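Local coordinates for periplasmic binding protein (Sulfurospirillum deleyianum, PDB 4PAG) that probably binds a small solute in the periplasm and hands it to an ABC transporter, and is seen here with bound histidine, at residues L7-K12 / A116-I121; G25-I30 / I94-P99; P80-I85 / A106-R111. All coordinates share one frame; numbering follows the deposited sequence.

Contact 1 (L7-K12 / A116-I121)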
loop_
_atom_site.group_PDB
_atom_site.type_symbol
_atom_site.label_atom_id
_atom_site.label_comp_id
_atom_site.label_asym_id
_atom_site.label_seq_id
_atom_site.Cartn_x
_atom_site.Cartn_y
_atom_site.Cartn_z
ATOM N N LEU A 7 20.033 14.312 2.513
ATOM C CA LEU A 7 20.097 14.551 1.073
ATOM C C LEU A 7 18.676 14.726 0.554
ATOM O O LEU A 7 17.841 13.868 0.765
ATOM C CB LEU A 7 20.790 13.396 0.351
ATOM C CG LEU A 7 22.255 13.145 0.732
ATOM C CD1 LEU A 7 22.800 11.942 -0.026
ATOM C CD2 LEU A 7 23.116 14.374 0.480
ATOM N N ASP A 8 18.418 15.845 -0.119
ATOM C CA ASP A 8 17.082 16.194 -0.588
ATOM C C ASP A 8 16.761 15.534 -1.934
ATOM O O ASP A 8 17.492 14.654 -2.386
ATOM C CB ASP A 8 16.920 17.726 -0.628
ATOM C CG ASP A 8 17.506 18.376 -1.881
ATOM O OD1 ASP A 8 18.235 17.727 -2.665
ATOM O OD2 ASP A 8 17.217 19.570 -2.074
ATOM N N VAL A 9 15.662 15.951 -2.562
ATOM C CA VAL A 9 15.201 15.334 -3.818
ATOM C C VAL A 9 16.164 15.517 -4.992
ATOM O O VAL A 9 16.131 14.739 -5.947
ATOM C CB VAL A 9 13.798 15.837 -4.236
ATOM C CG1 VAL A 9 12.751 15.332 -3.254
ATOM C CG2 VAL A 9 13.754 17.360 -4.343
ATOM N N SER A 10 17.014 16.536 -4.910
ATOM C CA SER A 10 18.054 16.781 -5.913
ATOM C C SER A 10 19.416 16.238 -5.483
ATOM O O SER A 10 20.435 16.598 -6.065
ATOM C CB SER A 10 18.186 18.284 -6.164
ATOM O OG SER A 10 16.936 18.844 -6.508
ATOM N N ASN A 11 19.437 15.391 -4.457
ATOM C CA ASN A 11 20.678 14.810 -3.954
ATOM C C ASN A 11 21.625 15.848 -3.332
ATOM O O ASN A 11 22.834 15.622 -3.250
ATOM C CB ASN A 11 21.391 14.045 -5.078
ATOM C CG ASN A 11 22.148 12.841 -4.569
ATOM O OD1 ASN A 11 21.543 11.843 -4.177
ATOM N ND2 ASN A 11 23.478 12.920 -4.577
ATOM N N LYS A 12 21.080 16.980 -2.893
ATOM C CA LYS A 12 21.879 18.014 -2.238
ATOM C C LYS A 12 21.675 17.942 -0.730
ATOM O O LYS A 12 20.550 17.742 -0.268
ATOM C CB LYS A 12 21.490 19.407 -2.735
ATOM C CG LYS A 12 21.494 19.562 -4.245
ATOM C CD LYS A 12 21.336 21.021 -4.633
ATOM C CE LYS A 12 20.527 21.182 -5.908
ATOM N NZ LYS A 12 20.388 22.616 -6.279
ATOM N N ALA A 116 12.562 19.211 0.705
ATOM C CA ALA A 116 11.873 17.960 0.390
ATOM C C ALA A 116 12.816 16.766 0.275
ATOM O O ALA A 116 13.898 16.860 -0.319
ATOM C CB ALA A 116 11.048 18.116 -0.877
ATOM N N LEU A 117 12.392 15.650 0.866
ATOM C CA LEU A 117 13.116 14.391 0.803
ATOM C C LEU A 117 12.264 13.422 0.030
ATOM O O LEU A 117 11.053 13.607 -0.071
ATOM C CB LEU A 117 13.345 13.837 2.204
ATOM C CG LEU A 117 13.876 14.842 3.231
ATOM C CD1 LEU A 117 14.022 14.193 4.596
ATOM C CD2 LEU A 117 15.196 15.430 2.768
ATOM N N LYS A 118 12.884 12.384 -0.509
ATOM C CA LYS A 118 12.134 11.340 -1.181
ATOM C C LYS A 118 12.538 9.973 -0.659
ATOM O O LYS A 118 13.692 9.759 -0.278
ATOM C CB LYS A 118 12.297 11.441 -2.701
ATOM C CG LYS A 118 13.681 11.168 -3.268
ATOM C CD LYS A 118 13.636 11.439 -4.766
ATOM C CE LYS A 118 14.757 10.766 -5.532
ATOM N NZ LYS A 118 15.971 11.609 -5.593
ATOM N N VAL A 119 11.575 9.055 -0.636
ATOM C CA VAL A 119 11.810 7.711 -0.133
ATOM C C VAL A 119 11.372 6.673 -1.161
ATOM O O VAL A 119 10.349 6.833 -1.831
ATOM C CB VAL A 119 11.106 7.474 1.224
ATOM C CG1 VAL A 119 11.614 8.473 2.258
ATOM C CG2 VAL A 119 9.594 7.574 1.096
ATOM N N ASN A 120 12.170 5.619 -1.278
ATOM C CA ASN A 120 11.950 4.576 -2.261
ATOM C C ASN A 120 11.229 3.387 -1.630
ATOM O O ASN A 120 11.838 2.589 -0.922
ATOM C CB ASN A 120 13.288 4.147 -2.865
ATOM C CG ASN A 120 13.121 3.220 -4.050
ATOM O OD1 ASN A 120 12.061 2.636 -4.252
ATOM N ND2 ASN A 120 14.167 3.084 -4.840
ATOM N N ILE A 121 9.941 3.259 -1.914
ATOM C CA ILE A 121 9.104 2.243 -1.263
ATOM C C ILE A 121 8.524 1.208 -2.226
ATOM O O ILE A 121 7.657 0.420 -1.846
ATOM C CB ILE A 121 7.939 2.900 -0.505
ATOM C CG1 ILE A 121 7.195 3.882 -1.416
ATOM C CG2 ILE A 121 8.468 3.608 0.725
ATOM C CD1 ILE A 121 5.792 4.204 -0.960
HETATM O O HOH W 1 15.798 12.765 -0.679
HETATM O O HOH W 2 14.855 20.427 -0.826
#
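D8 lies against A116, and its carboxylate atom OD1 is gripped by two backbone N-H groups of its own loop. S10 N donates to D8 OD1 at 2.8 Å. K12 N donates to the same D8 OD1 at 3.0 Å. The two donors come from opposite faces of the carboxylate plane, which should hold the group in its rotation. The bond from S10 makes an Asx turn. It sits on a type I turn from D8 to N11, in the loop that joins strands 5-7 and 13-15. D8 N also donates to K12 O, which closes the base of this loop.

The loop docks on strand 116-119, an outer strand of a three-stranded parallel sheet. V9 N donates to A116 O at 3.0 Å, at a bent N-H...O angle of 132°. This bond lies at the outer side of the sheet, since the other neighbour of the strand is 92-96. The K118 side chain runs out and then bends at its last torsion (chi4 -88°). The bend turns NZ to V9 O, 3.2 Å away, where it donates from above the carbonyl plane. V9 thus uses both its backbone N and its O across the contact.

Two waters bridge the segments, one between backbones and one from the D8 side chain. Water 1 donates to L7 O and accepts from K118 N. Water 2 donates to D8 OD2 at 2.8 Å and accepts from A116 N. The D8 carboxylate therefore serves its own loop with one oxygen and reaches the strand through the other.

The apolar part is small. L117 CD2 comes to 3.9 Å from D8 CA, and V9 CG1 rests 4.0 Å from A116 CB.

Contact 2 (G25-I30 / I94-P99)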
loop_
_atom_site.group_PDB
_atom_site.type_symbol
_atom_site.label_atom_id
_atom_site.label_comp_id
_atom_site.label_asym_id
_atom_site.label_seq_id
_atom_site.Cartn_x
_atom_site.Cartn_y
_atom_site.Cartn_z
ATOM N N GLY A 25 3.140 14.752 3.393
ATOM C CA GLY A 25 3.501 13.654 2.508
ATOM C C GLY A 25 2.922 13.904 1.132
ATOM O O GLY A 25 1.790 14.356 1.013
ATOM N N SER A 26 3.698 13.591 0.099
ATOM C CA SER A 26 3.346 13.936 -1.282
ATOM C C SER A 26 2.204 13.097 -1.878
ATOM O O SER A 26 1.607 13.482 -2.885
ATOM C CB SER A 26 4.587 13.807 -2.169
ATOM O OG SER A 26 4.895 12.441 -2.426
ATOM N N ALA A 27 1.919 11.951 -1.265
ATOM C CA ALA A 27 0.930 11.016 -1.778
ATOM C C ALA A 27 0.498 10.052 -0.666
ATOM O O ALA A 27 1.188 9.928 0.339
ATOM C CB ALA A 27 1.511 10.244 -2.947
ATOM N N PRO A 28 -0.637 9.354 -0.849
ATOM C CA PRO A 28 -1.134 8.501 0.230
ATOM C C PRO A 28 -0.145 7.453 0.784
ATOM O O PRO A 28 -0.129 7.240 1.993
ATOM C CB PRO A 28 -2.376 7.847 -0.390
ATOM C CG PRO A 28 -2.862 8.858 -1.368
ATOM C CD PRO A 28 -1.602 9.427 -1.964
ATOM N N PRO A 29 0.689 6.816 -0.072
ATOM C CA PRO A 29 1.671 5.892 0.519
ATOM C C PRO A 29 2.513 6.558 1.619
ATOM O O PRO A 29 2.845 5.927 2.636
ATOM C CB PRO A 29 2.571 5.525 -0.672
ATOM C CG PRO A 29 1.751 5.794 -1.881
ATOM C CD PRO A 29 0.867 6.948 -1.527
ATOM N N ILE A 30 2.837 7.829 1.412
ATOM C CA ILE A 30 3.672 8.580 2.348
ATOM C C ILE A 30 2.874 9.088 3.541
ATOM O O ILE A 30 3.289 8.926 4.689
ATOM C CB ILE A 30 4.345 9.793 1.676
ATOM C CG1 ILE A 30 5.014 9.407 0.349
ATOM C CG2 ILE A 30 5.339 10.435 2.635
ATOM C CD1 ILE A 30 6.075 8.327 0.447
ATOM N N ILE A 94 7.838 15.075 2.388
ATOM C CA ILE A 94 8.358 13.763 2.087
ATOM C C ILE A 94 7.657 13.279 0.825
ATOM O O ILE A 94 6.430 13.252 0.773
ATOM C CB ILE A 94 8.088 12.765 3.230
ATOM C CG1 ILE A 94 8.573 13.310 4.584
ATOM C CG2 ILE A 94 8.744 11.434 2.924
ATOM C CD1 ILE A 94 10.061 13.583 4.671
ATOM N N THR A 95 8.431 12.904 -0.189
ATOM C CA THR A 95 7.861 12.465 -1.458
ATOM C C THR A 95 8.114 10.995 -1.775
ATOM O O THR A 95 8.964 10.334 -1.168
ATOM C CB THR A 95 8.350 13.324 -2.642
ATOM O OG1 THR A 95 9.689 12.967 -2.997
ATOM C CG2 THR A 95 8.295 14.793 -2.300
ATOM N N TRP A 96 7.350 10.510 -2.750
ATOM C CA TRP A 96 7.423 9.137 -3.238
ATOM C C TRP A 96 8.453 9.063 -4.377
ATOM O O TRP A 96 8.270 9.668 -5.423
ATOM C CB TRP A 96 6.012 8.750 -3.690
ATOM C CG TRP A 96 5.778 7.372 -4.200
ATOM C CD1 TRP A 96 6.660 6.334 -4.262
ATOM C CD2 TRP A 96 4.532 6.874 -4.687
ATOM N NE1 TRP A 96 6.039 5.224 -4.789
ATOM C CE2 TRP A 96 4.733 5.534 -5.061
ATOM C CE3 TRP A 96 3.271 7.447 -4.876
ATOM C CZ2 TRP A 96 3.712 4.746 -5.594
ATOM C CZ3 TRP A 96 2.254 6.664 -5.401
ATOM C CH2 TRP A 96 2.485 5.330 -5.761
ATOM N N ASP A 97 9.554 8.348 -4.138
ATOM C CA ASP A 97 10.647 8.224 -5.110
ATOM C C ASP A 97 10.349 7.086 -6.079
ATOM O O ASP A 97 10.741 5.943 -5.836
ATOM C CB ASP A 97 11.976 7.962 -4.378
ATOM C CG ASP A 97 13.166 7.810 -5.319
ATOM O OD1 ASP A 97 13.009 7.952 -6.550
ATOM O OD2 ASP A 97 14.279 7.552 -4.807
ATOM N N THR A 98 9.658 7.398 -7.173
ATOM C CA THR A 98 9.342 6.390 -8.193
ATOM C C THR A 98 9.401 7.066 -9.575
ATOM O O THR A 98 8.985 8.230 -9.709
ATOM C CB THR A 98 7.981 5.707 -7.891
ATOM O OG1 THR A 98 7.805 4.538 -8.713
ATOM C CG2 THR A 98 6.815 6.666 -8.086
ATOM N N PRO A 99 9.955 6.368 -10.589
ATOM C CA PRO A 99 10.294 7.033 -11.856
ATOM C C PRO A 99 9.140 7.704 -12.583
ATOM O O PRO A 99 9.337 8.755 -13.165
ATOM C CB PRO A 99 10.897 5.919 -12.726
ATOM C CG PRO A 99 10.962 4.697 -11.891
ATOM C CD PRO A 99 10.544 5.020 -10.490
#
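The W96 indole is held between P29 and T98. P29 CG sits over one face, 3.8 Å from the centroid of the six-membered ring of W96 and only 17° off its normal, a CH-pi contact. T98 CG2, two residues on in the chain, lies on the opposite face. A27 CB approaches the ring obliquely and meets W96 CE3 at 3.8 Å. Outside the two segments, W96 NE1 is hydrogen-bonded to OD1 of D122, and the ring of F190 meets the indole at an inclined angle. The indole leaves the strand with CG anti to the backbone N (chi1 -178°), which carries it to P29, in the first turn of helix 28-37.

Two polar bonds fix the backbones. S26 N donates to I94 O at 2.8 Å, nearly along the carbonyl axis. S26 OG accepts from W96 N at 3.1 Å. The serine thus ties to the strand at two residues, one on each side of T95.

I30 closes the apolar side. Its CG2 packs on I94 CG2 at 3.6 Å, and its CD1 reaches W96 CA at 4.0 Å. With an alanine at I30, both CG2 and CD1 would be gone, which would probably open a gap beside I94 CG2 and the W96 backbone.

G25 pairs with I94 as a parallel bridge, and the chain then turns through S26 and A27, the N-cap, into helix 28-37. This passage from the end of a parallel strand into a helix is the beta-alpha unit of a Rossmann-like lobe, consistent with the periplasmic binding protein family.

Contact 3 (P80-I85 / A106-R111)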
loop_
_atom_site.group_PDB
_atom_site.type_symbol
_atom_site.label_atom_id
_atom_site.label_comp_id
_atom_site.label_asym_id
_atom_site.label_seq_id
_atom_site.Cartn_x
_atom_site.Cartn_y
_atom_site.Cartn_z
ATOM N N PRO A 80 -1.368 18.247 -6.939
ATOM C CA PRO A 80 -1.177 18.962 -5.670
ATOM C C PRO A 80 -1.809 20.353 -5.626
ATOM O O PRO A 80 -1.861 21.040 -6.643
ATOM C CB PRO A 80 0.346 19.086 -5.572
ATOM C CG PRO A 80 0.785 19.125 -6.990
ATOM C CD PRO A 80 -0.101 18.135 -7.685
ATOM N N ASN A 81 -2.275 20.756 -4.447
ATOM C CA ASN A 81 -2.682 22.143 -4.205
ATOM C C ASN A 81 -1.459 22.944 -3.753
ATOM O O ASN A 81 -1.232 23.130 -2.556
ATOM C CB ASN A 81 -3.793 22.200 -3.152
ATOM C CG ASN A 81 -4.428 23.571 -3.037
ATOM O OD1 ASN A 81 -3.859 24.584 -3.453
ATOM N ND2 ASN A 81 -5.614 23.612 -2.449
ATOM N N LEU A 82 -0.675 23.406 -4.722
ATOM C CA LEU A 82 0.616 24.051 -4.447
ATOM C C LEU A 82 0.502 25.298 -3.557
ATOM O O LEU A 82 1.301 25.479 -2.629
ATOM C CB LEU A 82 1.334 24.373 -5.767
ATOM C CG LEU A 82 1.713 23.150 -6.627
ATOM C CD1 LEU A 82 2.431 23.541 -7.915
ATOM C CD2 LEU A 82 2.568 22.166 -5.845
ATOM N N GLU A 83 -0.501 26.133 -3.818
ATOM C CA GLU A 83 -0.704 27.352 -3.041
ATOM C C GLU A 83 -0.994 27.020 -1.578
ATOM O O GLU A 83 -0.451 27.648 -0.674
ATOM C CB GLU A 83 -1.853 28.199 -3.615
ATOM C CG GLU A 83 -1.651 28.687 -5.047
ATOM C CD GLU A 83 -2.157 27.716 -6.114
ATOM O OE1 GLU A 83 -2.281 26.496 -5.839
ATOM O OE2 GLU A 83 -2.424 28.178 -7.245
ATOM N N ALA A 84 -1.849 26.025 -1.356
ATOM C CA ALA A 84 -2.235 25.613 -0.006
ATOM C C ALA A 84 -1.077 24.949 0.738
ATOM O O ALA A 84 -0.849 25.207 1.921
ATOM C CB ALA A 84 -3.424 24.667 -0.071
ATOM N N ILE A 85 -0.345 24.088 0.041
ATOM C CA ILE A 85 0.837 23.465 0.627
ATOM C C ILE A 85 1.810 24.558 1.061
ATOM O O ILE A 85 2.250 24.583 2.209
ATOM C CB ILE A 85 1.513 22.492 -0.353
ATOM C CG1 ILE A 85 0.603 21.280 -0.585
ATOM C CG2 ILE A 85 2.855 22.025 0.194
ATOM C CD1 ILE A 85 0.931 20.494 -1.838
ATOM N N ALA A 106 9.574 16.890 -8.903
ATOM C CA ALA A 106 10.769 17.751 -8.811
ATOM C C ALA A 106 10.509 19.154 -9.355
ATOM O O ALA A 106 10.932 20.145 -8.750
ATOM C CB ALA A 106 11.950 17.113 -9.535
ATOM N N LYS A 107 9.824 19.226 -10.495
ATOM C CA LYS A 107 9.385 20.504 -11.076
ATOM C C LYS A 107 8.601 21.352 -10.072
ATOM O O LYS A 107 8.949 22.505 -9.812
ATOM C CB LYS A 107 8.468 20.276 -12.283
ATOM C CG LYS A 107 9.100 19.714 -13.546
ATOM C CD LYS A 107 8.112 19.852 -14.712
ATOM C CE LYS A 107 8.119 18.663 -15.667
ATOM N NZ LYS A 107 9.376 18.546 -16.462
ATOM N N ASP A 108 7.531 20.779 -9.530
ATOM C CA ASP A 108 6.624 21.516 -8.645
ATOM C C ASP A 108 7.256 21.884 -7.306
ATOM O O ASP A 108 6.951 22.938 -6.739
ATOM C CB ASP A 108 5.348 20.708 -8.380
ATOM C CG ASP A 108 4.480 20.551 -9.613
ATOM O OD1 ASP A 108 4.748 21.205 -10.641
ATOM O OD2 ASP A 108 3.516 19.759 -9.551
ATOM N N LEU A 109 8.107 21.005 -6.781
ATOM C CA LEU A 109 8.814 21.292 -5.532
ATOM C C LEU A 109 9.743 22.494 -5.679
ATOM O O LEU A 109 9.896 23.267 -4.737
ATOM C CB LEU A 109 9.625 20.086 -5.064
ATOM C CG LEU A 109 8.872 18.891 -4.473
ATOM C CD1 LEU A 109 9.884 17.788 -4.218
ATOM C CD2 LEU A 109 8.104 19.231 -3.205
ATOM N N ALA A 110 10.360 22.644 -6.850
ATOM C CA ALA A 110 11.209 23.805 -7.135
ATOM C C ALA A 110 10.397 25.092 -7.019
ATOM O O ALA A 110 10.835 26.076 -6.431
ATOM C CB ALA A 110 11.824 23.692 -8.520
ATOM N N ARG A 111 9.199 25.060 -7.580
ATOM C CA ARG A 111 8.277 26.183 -7.515
ATOM C C ARG A 111 7.890 26.535 -6.079
ATOM O O ARG A 111 7.840 27.710 -5.719
ATOM C CB ARG A 111 7.042 25.834 -8.332
ATOM C CG ARG A 111 5.975 26.897 -8.385
ATOM C CD ARG A 111 4.879 26.404 -9.296
ATOM N NE ARG A 111 3.638 27.122 -9.086
ATOM C CZ ARG A 111 2.488 26.796 -9.664
ATOM N NH1 ARG A 111 2.421 25.754 -10.493
ATOM N NH2 ARG A 111 1.403 27.513 -9.410
#
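R111 sends its CG anti to the backbone N (chi1 -180°) and stays extended as far as NE; this straight chain spans the gap between the helices and lays the guanidinium beside L82. L82 carries CG anti to its carbonyl carbon (chi1 -63°), which points the two methyls at helix 99-112. The result is a methyl over a flat cation. L82 CD1 lies on one face of the guanidinium, offset toward its rim, 3.4 Å from R111 NH1 and 3.7 Å from R111 CZ. The two side chains cross at about a right angle.

Both methyls also meet D108: L82 CD2 is 4.0 Å from D108 CB, and L82 CD1 is as far from D108 CG. The leucine therefore fits between two residues one turn apart on the facing helix. P80 adds a lighter touch, with its CG 3.8 Å from D108 OD2. The same OD2 takes a hydrogen bond from W74 NE1, which ties the carboxylate to the loop ahead of P80.

E83 OE2 stands 4.4 Å from R111 NH2, too far for a salt bridge. The opposite charges may still draw the guanidinium toward this helix start. N81 caps that start: its OD1 accepts from A84 N at 3.2 Å, from above the amide plane.

This is side-chain packing at the surface, where the first turn of helix 82-88 meets the later part of helix 99-112. Strand 92-96 runs between these helices in the chain. I85 and L109 both touch I93 of that strand, while L82 also packs on W74 and on I112 of helix 99-112.

In the fold
The three contacts gather round one parallel sheet, ordered 23-25, 92-96, 116-119. Contact 2 joins the first two strands, and contact 1 docks a loop on the third. Their centres are about 10 Å apart, and L117 O lies 2.7 Å from T95 N, probably a hydrogen bond. Contact 3 packs the helices before and after strand 92-96, with its centre about 13 Å from contact 2 and 15 Å from contact 1. L109, on the helix of contact 3, reaches the other two: its CD1 is 3.6 Å from A116 CB and 3.9 Å from T95 CG2. The pocket of the bound histidine is formed by other residues, among them P235, K263 and Y321.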